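Local coordinates for DUF2442 domain-containing protein (Nitrosomonas europaea, PDB 2AUW), which is of unknown function but may bind DNA, pairing an N-terminal DUF2442 alpha-beta domain with a C-terminal bundle of short helices, at residues 38-43 with 48-53; 108-113 with 118-123; 22-27 with 77-82; 93-98 with 136-141. All coordinates share one frame; numbering follows the deposited sequence.

Contact 1 (38-43 with 48-53); sequences DILRKI and PILDPE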
loop_
_atom_site.group_PDB
_atom_site.type_symbol
_atom_site.label_atom_id
_atom_site.label_comp_id
_atom_site.label_asym_id
_atom_site.label_seq_id
_atom_site.Cartn_x
_atom_site.Cartn_y
_atom_site.Cartn_z
ATOM N N ASP B 38 -0.552 -12.705 33.352
ATOM C CA ASP B 38 -0.086 -11.442 33.940
ATOM C C ASP B 38 -1.005 -10.257 33.578
ATOM O O ASP B 38 -1.403 -9.475 34.454
ATOM C CB ASP B 38 1.369 -11.161 33.507
ATOM C CG ASP B 38 2.403 -12.048 34.223
ATOM O OD1 ASP B 38 2.082 -12.672 35.258
ATOM O OD2 ASP B 38 3.578 -12.093 33.760
ATOM N N ILE B 39 -1.359 -10.118 32.297
ATOM C CA ILE B 39 -2.243 -9.032 31.873
ATOM C C ILE B 39 -3.659 -9.181 32.433
ATOM O O ILE B 39 -4.239 -8.197 32.908
ATOM C CB ILE B 39 -2.249 -8.757 30.313
ATOM C CG1 ILE B 39 -3.167 -7.583 29.966
ATOM C CG2 ILE B 39 -2.765 -9.951 29.574
ATOM C CD1 ILE B 39 -2.757 -6.225 30.515
ATOM N N LEU B 40 -4.218 -10.397 32.389
ATOM C CA LEU B 40 -5.549 -10.649 32.990
ATOM C C LEU B 40 -5.590 -10.208 34.476
ATOM O O LEU B 40 -6.540 -9.553 34.910
ATOM C CB LEU B 40 -5.909 -12.123 32.877
ATOM C CG LEU B 40 -6.203 -12.676 31.467
ATOM C CD1 LEU B 40 -6.260 -14.208 31.560
ATOM C CD2 LEU B 40 -7.501 -12.106 30.863
ATOM N N ARG B 41 -4.549 -10.554 35.230
ATOM C CA ARG B 41 -4.457 -10.215 36.665
ATOM C C ARG B 41 -4.380 -8.708 36.925
ATOM O O ARG B 41 -4.703 -8.224 38.033
ATOM C CB ARG B 41 -3.216 -10.866 37.260
ATOM C CG ARG B 41 -3.360 -12.349 37.466
ATOM C CD ARG B 41 -2.196 -12.899 38.258
ATOM N NE ARG B 41 -1.027 -13.194 37.430
ATOM C CZ ARG B 41 -0.879 -14.311 36.712
ATOM N NH1 ARG B 41 -1.836 -15.231 36.705
ATOM N NH2 ARG B 41 0.226 -14.504 35.996
ATOM N N LYS B 42 -3.914 -7.954 35.933
ATOM C CA LYS B 42 -3.703 -6.527 36.123
ATOM C C LYS B 42 -4.879 -5.654 35.715
ATOM O O LYS B 42 -4.835 -4.423 35.861
ATOM C CB LYS B 42 -2.426 -6.078 35.423
ATOM C CG LYS B 42 -1.194 -6.520 36.171
ATOM C CD LYS B 42 -0.001 -5.781 35.662
ATOM C CE LYS B 42 1.275 -6.400 36.163
ATOM N NZ LYS B 42 1.066 -7.296 37.336
ATOM N N ILE B 43 -5.922 -6.276 35.172
ATOM C CA ILE B 43 -7.105 -5.506 34.766
ATOM C C ILE B 43 -8.319 -6.019 35.544
ATOM O O ILE B 43 -8.829 -7.094 35.233
ATOM C CB ILE B 43 -7.365 -5.573 33.237
ATOM C CG1 ILE B 43 -6.158 -5.055 32.455
ATOM C CG2 ILE B 43 -8.603 -4.737 32.864
ATOM C CD1 ILE B 43 -6.268 -5.305 30.964
ATOM N N PRO B 48 -13.037 -12.360 35.945
ATOM C CA PRO B 48 -13.803 -13.590 35.635
ATOM C C PRO B 48 -13.108 -14.558 34.680
ATOM O O PRO B 48 -13.361 -15.763 34.744
ATOM C CB PRO B 48 -15.083 -13.054 35.001
ATOM C CG PRO B 48 -15.251 -11.699 35.576
ATOM C CD PRO B 48 -13.828 -11.151 35.648
ATOM N N ILE B 49 -12.218 -14.041 33.823
ATOM C CA ILE B 49 -11.463 -14.891 32.889
ATOM C C ILE B 49 -10.435 -15.763 33.592
ATOM O O ILE B 49 -10.013 -16.793 33.058
ATOM C CB ILE B 49 -10.860 -14.063 31.698
ATOM C CG1 ILE B 49 -12.001 -13.389 30.931
ATOM C CG2 ILE B 49 -10.097 -14.986 30.748
ATOM C CD1 ILE B 49 -11.628 -12.181 30.115
ATOM N N LEU B 50 -10.068 -15.379 34.818
ATOM C CA LEU B 50 -9.094 -16.127 35.617
ATOM C C LEU B 50 -9.602 -17.511 36.085
ATOM O O LEU B 50 -8.807 -18.396 36.435
ATOM C CB LEU B 50 -8.606 -15.279 36.812
ATOM C CG LEU B 50 -7.721 -14.051 36.530
ATOM C CD1 LEU B 50 -7.493 -13.272 37.839
ATOM C CD2 LEU B 50 -6.376 -14.488 35.958
ATOM N N ASP B 51 -10.919 -17.689 36.066
ATOM C CA ASP B 51 -11.541 -18.991 36.304
ATOM C C ASP B 51 -11.172 -19.921 35.162
ATOM O O ASP B 51 -11.409 -19.573 33.997
ATOM C CB ASP B 51 -13.056 -18.825 36.337
ATOM C CG ASP B 51 -13.792 -20.093 36.813
ATOM O OD1 ASP B 51 -13.186 -21.190 36.945
ATOM O OD2 ASP B 51 -15.001 -19.966 37.083
ATOM N N PRO B 52 -10.586 -21.097 35.478
ATOM C CA PRO B 52 -10.129 -22.026 34.432
ATOM C C PRO B 52 -11.201 -22.450 33.415
ATOM O O PRO B 52 -10.864 -22.725 32.257
ATOM C CB PRO B 52 -9.614 -23.228 35.220
ATOM C CG PRO B 52 -9.272 -22.664 36.610
ATOM C CD PRO B 52 -10.311 -21.609 36.840
ATOM N N GLU B 53 -12.456 -22.490 33.857
ATOM C CA GLU B 53 -13.593 -22.843 33.002
ATOM C C GLU B 53 -13.898 -21.716 32.023
ATOM O O GLU B 53 -14.166 -21.955 30.843
ATOM C CB GLU B 53 -14.830 -23.154 33.853
ATOM C CG GLU B 53 -14.620 -24.258 34.883
ATOM C CD GLU B 53 -15.930 -24.845 35.387
ATOM O OE1 GLU B 53 -16.176 -26.039 35.111
ATOM O OE2 GLU B 53 -16.712 -24.113 36.042
#
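Leu40 meets Ile49 and Leu50 through methyl and methylene groups, and no hydrogen bond joins the two segments. The CD2 methyl of Leu40 lies 3.9 Å from CG2 of Ile49, and the two side chains cross at about a right angle. The same Ile49 methyl also touches CD1 of Leu40, so it meets both ends of the leucine fork. Lower on the side chain, Leu40 CB receives the CD2 methyl of Leu50 at 3.9 Å. That methyl also reaches CG of Arg41, 4.0 Å away, so it bridges two successive residues of helix 37-42. The contact closes a short loop of the DUF2442 region, between helix 37-42 and helix 52-55. Phe74 adds to the apolar cover of Leu40, and Trp69 and Phe70 to that of Ile49. Polar interactions stay within each segment or go elsewhere. Arg41 bends at chi3 (-84°), which carries its guanidinium back to Asp38; in one conformer of Asp38, Arg41 NH2 forms a salt bridge with OD1. Asp51 is the N-cap of helix 52-55; its OD1 accepts a weak bond from Glu53 N. Leu50 O is bonded to the hydroxyl of Tyr20.

Contact 2 (108-113 with 118-123); sequences TAAEAL and RMVSYY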
loop_
_atom_site.group_PDB
_atom_site.type_symbol
_atom_site.label_atom_id
_atom_site.label_comp_id
_atom_site.label_asym_id
_atom_site.label_seq_id
_atom_site.Cartn_x
_atom_site.Cartn_y
_atom_site.Cartn_z
ATOM N N THR B 108 12.217 9.235 7.782
ATOM C CA THR B 108 13.236 9.558 8.776
ATOM C C THR B 108 13.701 8.273 9.506
ATOM O O THR B 108 14.887 8.155 9.857
ATOM C CB THR B 108 12.796 10.688 9.747
ATOM O OG1 THR B 108 11.538 10.373 10.336
ATOM C CG2 THR B 108 12.660 12.040 8.994
ATOM N N ALA B 109 12.804 7.294 9.670
ATOM C CA ALA B 109 13.236 5.994 10.237
ATOM C C ALA B 109 14.178 5.267 9.279
ATOM O O ALA B 109 15.191 4.725 9.695
ATOM C CB ALA B 109 12.039 5.093 10.615
ATOM N N ALA B 110 13.851 5.276 7.990
ATOM C CA ALA B 110 14.725 4.642 6.985
ATOM C C ALA B 110 16.104 5.303 6.970
ATOM O O ALA B 110 17.135 4.608 6.988
ATOM C CB ALA B 110 14.078 4.684 5.586
ATOM N N GLU B 111 16.113 6.633 6.961
ATOM C CA GLU B 111 17.357 7.397 7.015
ATOM C C GLU B 111 18.143 7.115 8.286
ATOM O O GLU B 111 19.359 6.898 8.228
ATOM C CB GLU B 111 17.076 8.900 6.854
ATOM C CG GLU B 111 16.676 9.237 5.415
ATOM C CD GLU B 111 15.967 10.570 5.238
ATOM O OE1 GLU B 111 15.485 11.171 6.227
ATOM O OE2 GLU B 111 15.880 11.009 4.075
ATOM N N ALA B 112 17.441 7.099 9.419
ATOM C CA ALA B 112 18.026 6.800 10.708
ATOM C C ALA B 112 18.799 5.494 10.691
ATOM O O ALA B 112 19.947 5.471 11.101
ATOM C CB ALA B 112 16.954 6.750 11.777
ATOM N N LEU B 113 18.167 4.422 10.200
ATOM C CA LEU B 113 18.725 3.065 10.289
ATOM C C LEU B 113 19.607 2.687 9.100
ATOM O O LEU B 113 20.358 1.696 9.157
ATOM C CB LEU B 113 17.596 2.020 10.370
ATOM C CG LEU B 113 16.652 2.124 11.580
ATOM C CD1 LEU B 113 15.316 1.358 11.345
ATOM C CD2 LEU B 113 17.384 1.692 12.849
ATOM N N ARG B 118 10.493 0.884 2.455
ATOM C CA ARG B 118 9.688 -0.314 2.371
ATOM C C ARG B 118 9.972 -1.246 3.548
ATOM O O ARG B 118 9.039 -1.799 4.127
ATOM C CB ARG B 118 9.912 -1.067 1.046
ATOM C CG ARG B 118 9.134 -2.395 0.936
ATOM C CD ARG B 118 9.502 -3.118 -0.362
ATOM N NE ARG B 118 8.481 -4.045 -0.884
ATOM C CZ ARG B 118 7.287 -3.674 -1.343
ATOM N NH1 ARG B 118 6.433 -4.578 -1.818
ATOM N NH2 ARG B 118 6.927 -2.399 -1.299
HETATM N N MSE B 119 11.252 -1.420 3.877
HETATM C CA MSE B 119 11.622 -2.346 4.956
HETATM C C MSE B 119 11.150 -1.823 6.313
HETATM O O MSE B 119 10.709 -2.595 7.159
HETATM C CB MSE B 119 13.119 -2.617 4.967
HETATM C CG MSE B 119 13.502 -3.687 3.963
HETATM SE SE MSE B 119 12.962 -5.393 4.775
HETATM C CE MSE B 119 14.614 -6.411 4.221
ATOM N N VAL B 120 11.271 -0.521 6.527
ATOM C CA VAL B 120 10.667 0.108 7.701
ATOM C C VAL B 120 9.176 -0.246 7.813
ATOM O O VAL B 120 8.712 -0.654 8.871
ATOM C CB VAL B 120 10.884 1.645 7.717
ATOM C CG1 VAL B 120 10.133 2.316 8.896
ATOM C CG2 VAL B 120 12.394 1.961 7.782
ATOM N N SER B 121 8.426 -0.041 6.734
ATOM C CA SER B 121 7.018 -0.419 6.694
ATOM C C SER B 121 6.787 -1.916 6.983
ATOM O O SER B 121 5.921 -2.274 7.764
ATOM C CB SER B 121 6.430 -0.074 5.335
ATOM O OG SER B 121 5.066 -0.430 5.289
ATOM N N TYR B 122 7.576 -2.785 6.372
ATOM C CA TYR B 122 7.411 -4.233 6.612
ATOM C C TYR B 122 7.558 -4.614 8.079
ATOM O O TYR B 122 6.753 -5.393 8.605
ATOM C CB TYR B 122 8.351 -5.057 5.722
ATOM C CG TYR B 122 7.693 -5.456 4.399
ATOM C CD1 TYR B 122 7.532 -6.801 4.058
ATOM C CD2 TYR B 122 7.193 -4.494 3.518
ATOM C CE1 TYR B 122 6.922 -7.191 2.866
ATOM C CE2 TYR B 122 6.592 -4.873 2.289
ATOM C CZ TYR B 122 6.459 -6.223 1.979
ATOM O OH TYR B 122 5.868 -6.629 0.791
ATOM N N TYR B 123 8.568 -4.031 8.718
ATOM C CA TYR B 123 8.819 -4.234 10.153
ATOM C C TYR B 123 7.696 -3.646 11.005
ATOM O O TYR B 123 7.220 -4.283 11.950
ATOM C CB TYR B 123 10.154 -3.619 10.563
ATOM C CG TYR B 123 11.400 -4.240 9.947
ATOM C CD1 TYR B 123 12.514 -3.449 9.648
ATOM C CD2 TYR B 123 11.483 -5.621 9.681
ATOM C CE1 TYR B 123 13.698 -4.013 9.089
ATOM C CE2 TYR B 123 12.645 -6.175 9.126
ATOM C CZ TYR B 123 13.737 -5.374 8.823
ATOM O OH TYR B 123 14.878 -5.935 8.255
#
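Val120 sets its two methyl groups against Ala109 and Ala110, one methyl to each alanine. It contributes the largest share of the buried surface. CG1 approaches the CB of Ala109 at 3.8 Å. CG2 goes to Ala110, where it lies closer to the backbone than to the methyl: 3.6 Å from Ala110 N, against 3.9 Å from Ala110 CB. With CG1 opposite the backbone N (chi1 175°), CG2 lies anti to the carbonyl carbon, beside the backbone N, which places the two methyls on different alanines. The small alanine side chains let the helices come near, and the CA atoms of Ala110 and Val120 are 6.1 Å apart. No hydrogen bond crosses. Two short helices joined by a brief linker are consistent with a helix-turn-helix unit, as found in many DNA-binding proteins. Arg118 points away from the alanines; its NH1 bonds to Arg41 O of the second subunit, and Pro44 of that subunit packs on Arg118 and Ser121. Leu106 and Ile115 add to the cover of Val120. Helix 92-101 closes the same core, with Phe95 against Val120 and Trp98 against Ala109, while helix 132-144 meets Leu113 and Tyr123.

Contact 3 (22-27 with 77-82); sequences LRTTWS and DNVYAW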
loop_
_atom_site.group_PDB
_atom_site.type_symbol
_atom_site.label_atom_id
_atom_site.label_comp_id
_atom_site.label_asym_id
_atom_site.label_seq_id
_atom_site.Cartn_x
_atom_site.Cartn_y
_atom_site.Cartn_z
ATOM N N LEU B 22 -2.118 -19.549 25.741
ATOM C CA LEU B 22 -2.899 -19.732 24.502
ATOM C C LEU B 22 -1.996 -20.209 23.385
ATOM O O LEU B 22 -0.808 -19.956 23.412
ATOM C CB LEU B 22 -3.581 -18.427 24.088
ATOM C CG LEU B 22 -4.510 -17.707 25.064
ATOM C CD1 LEU B 22 -4.732 -16.274 24.567
ATOM C CD2 LEU B 22 -5.835 -18.469 25.291
ATOM N N ARG B 23 -2.555 -20.932 22.402
ATOM C CA ARG B 23 -1.833 -21.230 21.181
ATOM C C ARG B 23 -2.543 -20.470 20.040
ATOM O O ARG B 23 -3.758 -20.582 19.882
ATOM C CB ARG B 23 -1.824 -22.737 20.884
ATOM C CG ARG B 23 -1.071 -23.060 19.601
ATOM C CD ARG B 23 -1.210 -24.526 19.205
ATOM N NE ARG B 23 -0.916 -25.398 20.331
ATOM C CZ ARG B 23 0.304 -25.685 20.778
ATOM N NH1 ARG B 23 1.380 -25.180 20.180
ATOM N NH2 ARG B 23 0.443 -26.499 21.830
ATOM N N THR B 24 -1.783 -19.692 19.277
ATOM C CA THR B 24 -2.381 -18.800 18.256
ATOM C C THR B 24 -1.809 -19.202 16.910
ATOM O O THR B 24 -0.616 -19.415 16.802
ATOM C CB THR B 24 -2.086 -17.300 18.538
ATOM O OG1 THR B 24 -0.668 -17.111 18.693
ATOM C CG2 THR B 24 -2.807 -16.862 19.824
ATOM N N THR B 25 -2.677 -19.307 15.908
ATOM C CA THR B 25 -2.248 -19.628 14.537
ATOM C C THR B 25 -2.583 -18.432 13.640
ATOM O O THR B 25 -3.650 -17.817 13.767
ATOM C CB THR B 25 -2.953 -20.906 13.998
ATOM O OG1 THR B 25 -2.777 -21.980 14.944
ATOM C CG2 THR B 25 -2.361 -21.304 12.657
ATOM N N TRP B 26 -1.677 -18.141 12.730
ATOM C CA TRP B 26 -1.716 -16.921 11.942
ATOM C C TRP B 26 -1.634 -17.226 10.440
ATOM O O TRP B 26 -1.072 -18.229 10.054
ATOM C CB TRP B 26 -0.574 -15.988 12.370
ATOM C CG TRP B 26 -0.590 -15.733 13.882
ATOM C CD1 TRP B 26 -0.037 -16.532 14.853
ATOM C CD2 TRP B 26 -1.225 -14.642 14.566
ATOM N NE1 TRP B 26 -0.281 -16.000 16.112
ATOM C CE2 TRP B 26 -1.014 -14.844 15.965
ATOM C CE3 TRP B 26 -1.945 -13.507 14.141
ATOM C CZ2 TRP B 26 -1.488 -13.939 16.938
ATOM C CZ3 TRP B 26 -2.422 -12.595 15.118
ATOM C CH2 TRP B 26 -2.179 -12.825 16.502
ATOM N N SER B 27 -2.171 -16.314 9.623
ATOM C CA SER B 27 -2.049 -16.366 8.158
ATOM C C SER B 27 -0.611 -16.356 7.615
ATOM O O SER B 27 -0.401 -16.577 6.397
ATOM C CB SER B 27 -2.815 -15.187 7.557
ATOM O OG SER B 27 -2.100 -13.991 7.831
ATOM N N ASP B 77 -3.350 -7.787 17.201
ATOM C CA ASP B 77 -2.027 -7.214 16.987
ATOM C C ASP B 77 -1.218 -7.195 18.290
ATOM O O ASP B 77 -0.010 -7.475 18.276
ATOM C CB ASP B 77 -2.096 -5.822 16.319
ATOM C CG ASP B 77 -2.962 -4.809 17.102
ATOM O OD1 ASP B 77 -4.018 -5.184 17.649
ATOM O OD2 ASP B 77 -2.553 -3.634 17.190
ATOM N N ASN B 78 -1.860 -6.807 19.395
ATOM C CA ASN B 78 -1.181 -6.844 20.704
ATOM C C ASN B 78 -0.825 -8.278 21.076
ATOM O O ASN B 78 0.263 -8.544 21.547
ATOM C CB ASN B 78 -2.065 -6.226 21.798
ATOM C CG ASN B 78 -2.568 -4.849 21.412
ATOM O OD1 ASN B 78 -1.805 -3.994 20.976
ATOM N ND2 ASN B 78 -3.869 -4.661 21.501
ATOM N N VAL B 79 -1.756 -9.211 20.866
ATOM C CA VAL B 79 -1.467 -10.627 21.213
ATOM C C VAL B 79 -0.269 -11.153 20.442
ATOM O O VAL B 79 0.616 -11.791 21.003
ATOM C CB VAL B 79 -2.683 -11.556 21.029
ATOM C CG1 VAL B 79 -2.231 -13.016 21.241
ATOM C CG2 VAL B 79 -3.773 -11.180 22.049
ATOM N N TYR B 80 -0.227 -10.836 19.139
ATOM C CA TYR B 80 0.936 -11.195 18.319
ATOM C C TYR B 80 2.252 -10.627 18.898
ATOM O O TYR B 80 3.249 -11.357 19.079
ATOM C CB TYR B 80 0.676 -10.719 16.875
ATOM C CG TYR B 80 1.640 -11.222 15.863
ATOM C CD1 TYR B 80 1.423 -12.459 15.211
ATOM C CD2 TYR B 80 2.752 -10.473 15.510
ATOM C CE1 TYR B 80 2.302 -12.922 14.248
ATOM C CE2 TYR B 80 3.654 -10.941 14.558
ATOM C CZ TYR B 80 3.413 -12.168 13.934
ATOM O OH TYR B 80 4.312 -12.577 12.986
ATOM N N ALA B 81 2.254 -9.321 19.190
ATOM C CA ALA B 81 3.420 -8.664 19.814
ATOM C C ALA B 81 3.873 -9.351 21.114
ATOM O O ALA B 81 5.088 -9.558 21.318
ATOM C CB ALA B 81 3.121 -7.199 20.088
ATOM N N TRP B 82 2.915 -9.694 21.971
ATOM C CA TRP B 82 3.248 -10.334 23.272
ATOM C C TRP B 82 3.856 -11.697 23.037
ATOM O O TRP B 82 4.778 -12.101 23.751
ATOM C CB TRP B 82 2.016 -10.507 24.159
ATOM C CG TRP B 82 1.266 -9.251 24.405
ATOM C CD1 TRP B 82 1.750 -7.985 24.261
ATOM C CD2 TRP B 82 -0.088 -9.123 24.833
ATOM N NE1 TRP B 82 0.774 -7.068 24.555
ATOM C CE2 TRP B 82 -0.366 -7.736 24.907
ATOM C CE3 TRP B 82 -1.109 -10.037 25.155
ATOM C CZ2 TRP B 82 -1.618 -7.244 25.284
ATOM C CZ3 TRP B 82 -2.339 -9.547 25.546
ATOM C CH2 TRP B 82 -2.585 -8.148 25.591
#
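This is a buried aromatic contact between a strand and a helix, in which Trp26 and Thr24 of the three-stranded antiparallel sheet pack on Val79 and Tyr80 of helix 76-86. Strand 21-26 is the middle strand; its part 22-26 crosses the helix part 77-82 at 111°, with the axes 10.5 Å apart. The main feature is a T-shaped stack. The edge of Tyr80 points into one face of the Trp26 indole, with ring planes at 80° and the six-membered rings centred 4.8 Å apart. Tyr80 CD1 sits over the middle of the indole, 3.5 Å from Trp26 CD2. Tyr80 CG is opposite the backbone N (chi1 -169°), which swings the ring out beside the helix and over the indole. Tyr80 CB follows, 3.6 Å from Trp26 CH2. Val79 fills in at the indole edge, and its CG1 also touches Thr24 CG2 at 4.1 Å. The indole is tied to its own strand: Trp26 NE1 donates to Thr24 OG1 at 2.8 Å, with the acceptor tilted from the ring plane. Thr24 OG1 is also bonded to Leu32 O on strand 31-35. A leucine in place of Trp26 would probably leave the Tyr80 edge without an aromatic face and Thr24 OG1 without the indole N-H. Leu11 and Leu32, from the two flanking strands, also touch Trp26. Beyond the stack, the Tyr80 hydroxyl bonds to Glu30 OE1. The core is apolar between sheet and helix, with Trp26 NE1, Thr24 OG1 and Tyr80 OH bonded; the N-H bond and the stack probably limit the turning of the indole.

Contact 4 (93-98 with 136-141); sequences EMFGDW and LACLGW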
loop_
_atom_site.group_PDB
_atom_site.type_symbol
_atom_site.label_atom_id
_atom_site.label_comp_id
_atom_site.label_asym_id
_atom_site.label_seq_id
_atom_site.Cartn_x
_atom_site.Cartn_y
_atom_site.Cartn_z
ATOM N N GLU B 93 5.509 -3.813 17.684
ATOM C CA GLU B 93 5.161 -2.759 18.669
ATOM C C GLU B 93 6.374 -2.088 19.276
ATOM O O GLU B 93 6.392 -0.874 19.406
ATOM C CB GLU B 93 4.244 -3.295 19.770
ATOM C CG GLU B 93 2.870 -3.640 19.253
ATOM C CD GLU B 93 1.882 -4.007 20.347
ATOM O OE1 GLU B 93 2.248 -4.086 21.527
ATOM O OE2 GLU B 93 0.724 -4.227 20.010
HETATM N N MSE B 94 7.402 -2.858 19.612
HETATM C CA MSE B 94 8.667 -2.284 20.087
HETATM C C MSE B 94 9.238 -1.336 19.030
HETATM O O MSE B 94 9.685 -0.219 19.333
HETATM C CB MSE B 94 9.666 -3.410 20.424
HETATM C CG MSE B 94 9.366 -4.107 21.744
HETATM SE SE MSE B 94 10.359 -5.752 21.906
HETATM C CE MSE B 94 12.177 -5.027 21.949
ATOM N N PHE B 95 9.174 -1.770 17.775
ATOM C CA PHE B 95 9.662 -1.000 16.639
ATOM C C PHE B 95 8.807 0.256 16.412
ATOM O O PHE B 95 9.344 1.365 16.233
ATOM C CB PHE B 95 9.676 -1.883 15.374
ATOM C CG PHE B 95 10.322 -1.229 14.174
ATOM C CD1 PHE B 95 11.722 -1.185 14.058
ATOM C CD2 PHE B 95 9.541 -0.661 13.163
ATOM C CE1 PHE B 95 12.360 -0.585 12.960
ATOM C CE2 PHE B 95 10.156 -0.049 12.039
ATOM C CZ PHE B 95 11.581 -0.023 11.939
ATOM N N GLY B 96 7.493 0.085 16.409
ATOM C CA GLY B 96 6.559 1.222 16.298
ATOM C C GLY B 96 6.686 2.227 17.443
ATOM O O GLY B 96 6.628 3.443 17.214
ATOM N N ASP B 97 6.893 1.736 18.660
ATOM C CA ASP B 97 7.141 2.593 19.833
ATOM C C ASP B 97 8.427 3.410 19.656
ATOM O O ASP B 97 8.453 4.602 19.969
ATOM C CB ASP B 97 7.263 1.754 21.104
ATOM C CG ASP B 97 5.921 1.209 21.601
ATOM O OD1 ASP B 97 4.863 1.529 21.021
ATOM O OD2 ASP B 97 5.939 0.456 22.588
ATOM N N TRP B 98 9.487 2.772 19.143
ATOM C CA TRP B 98 10.725 3.476 18.810
ATOM C C TRP B 98 10.518 4.593 17.788
ATOM O O TRP B 98 11.056 5.685 17.955
ATOM C CB TRP B 98 11.822 2.489 18.358
ATOM C CG TRP B 98 13.030 3.136 17.752
ATOM C CD1 TRP B 98 14.122 3.643 18.406
ATOM C CD2 TRP B 98 13.292 3.294 16.351
ATOM N NE1 TRP B 98 15.031 4.142 17.490
ATOM C CE2 TRP B 98 14.544 3.932 16.225
ATOM C CE3 TRP B 98 12.574 2.955 15.185
ATOM C CZ2 TRP B 98 15.103 4.245 14.983
ATOM C CZ3 TRP B 98 13.129 3.280 13.935
ATOM C CH2 TRP B 98 14.375 3.928 13.858
ATOM N N LEU B 136 18.933 -3.600 17.599
ATOM C CA LEU B 136 20.143 -3.010 18.157
ATOM C C LEU B 136 20.458 -1.665 17.470
ATOM O O LEU B 136 20.828 -0.694 18.139
ATOM C CB LEU B 136 21.310 -3.998 18.026
ATOM C CG LEU B 136 21.264 -5.265 18.905
ATOM C CD1 LEU B 136 22.421 -6.173 18.511
ATOM C CD2 LEU B 136 21.378 -4.913 20.384
ATOM N N ALA B 137 20.277 -1.605 16.146
ATOM C CA ALA B 137 20.448 -0.359 15.394
ATOM C C ALA B 137 19.492 0.731 15.853
ATOM O O ALA B 137 19.930 1.879 15.988
ATOM C CB ALA B 137 20.312 -0.566 13.872
ATOM N N CYS B 138 18.221 0.384 16.109
ATOM C CA CYS B 138 17.249 1.360 16.660
ATOM C C CYS B 138 17.775 1.965 17.960
ATOM O O CYS B 138 17.808 3.191 18.100
ATOM C CB CYS B 138 15.843 0.763 16.866
ATOM S SG CYS B 138 15.050 0.147 15.348
ATOM N N LEU B 139 18.238 1.099 18.866
ATOM C CA LEU B 139 18.749 1.520 20.168
ATOM C C LEU B 139 20.057 2.318 20.055
ATOM O O LEU B 139 20.252 3.300 20.768
ATOM C CB LEU B 139 18.902 0.318 21.123
ATOM C CG LEU B 139 17.601 -0.401 21.501
ATOM C CD1 LEU B 139 17.864 -1.594 22.417
ATOM C CD2 LEU B 139 16.599 0.557 22.117
ATOM N N GLY B 140 20.932 1.926 19.138
ATOM C CA GLY B 140 22.166 2.660 18.889
ATOM C C GLY B 140 21.924 4.043 18.326
ATOM O O GLY B 140 22.587 5.007 18.724
ATOM N N TRP B 141 20.976 4.143 17.393
ATOM C CA TRP B 141 20.607 5.439 16.855
ATOM C C TRP B 141 20.050 6.330 17.970
ATOM O O TRP B 141 20.383 7.512 18.059
ATOM C CB TRP B 141 19.599 5.297 15.723
ATOM C CG TRP B 141 19.179 6.623 15.145
ATOM C CD1 TRP B 141 19.776 7.304 14.119
ATOM C CD2 TRP B 141 18.058 7.413 15.560
ATOM N NE1 TRP B 141 19.106 8.494 13.887
ATOM C CE2 TRP B 141 18.040 8.577 14.750
ATOM C CE3 TRP B 141 17.070 7.255 16.555
ATOM C CZ2 TRP B 141 17.056 9.577 14.885
ATOM C CZ3 TRP B 141 16.098 8.252 16.696
ATOM C CH2 TRP B 141 16.104 9.407 15.856
#
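The indole of Trp98 carries Cys138 on one face and has Phe95 O in its plane at the edge. Trp98 CE3 in turn lies over one face of the Phe95 ring, offset toward the rim. Cys138 CB stands over the five-membered ring of Trp98, 3.4 Å from its centroid, a CH-pi contact. Its sulfur continues over the same face: Cys138 SG is 3.7 Å from the centroid of the Trp98 six-membered ring. SG also reaches the Phe95 ring obliquely, 3.7 Å from Phe95 CE1. Cys138 SG points opposite its own carbonyl carbon (chi1 -61°), which lays the thiol along the indole. Trp141 meets Trp98 in an offset edge-to-face pair, the edge of Trp98 toward the Trp141 face, with planes at 80°. The closest atoms there are Trp98 NE1 and Trp141 CE3, 3.8 Å apart. Trp98 NE1 is also 3.0 Å from Cys138 O. The segments 93-98 and 136-141 of helices 92-101 and 132-144 run nearly parallel, at 22°, with axes 11.0 Å apart, and the large side chains span that separation. Leu113 of helix 106-113 packs on both Trp98 and Cys138. An alanine in place of Trp98 would probably open a gap between the two helices and leave the Cys138 sulfur without the indole face beneath it. Contacts of a buried sulfur and methylene with electron-rich rings probably add to the apolar burial that joins the helices.

The four contacts fall into two groups. Contacts 1 and 3 lie within the DUF2442 range, with centres 18 Å apart, and contact 1 is nested inside the loop that contact 3 closes. They touch where Ile39 CG2 meets Trp82 CZ3 at 4.1 Å. Contacts 2 and 4 share the helical bundle, with centres 11 Å apart. Leu113 and Ala112 of contact 2 pack directly on Trp98, Cys138 and Trp141 of contact 4. The groups join where helix 76-86 is followed by helix 92-101: Ala81 CB of contact 3 lies 3.4 Å from Glu93 CD of contact 4. Contacts 1 and 2 are farthest apart, 37 Å between centres, on opposite sides of the chain's centre.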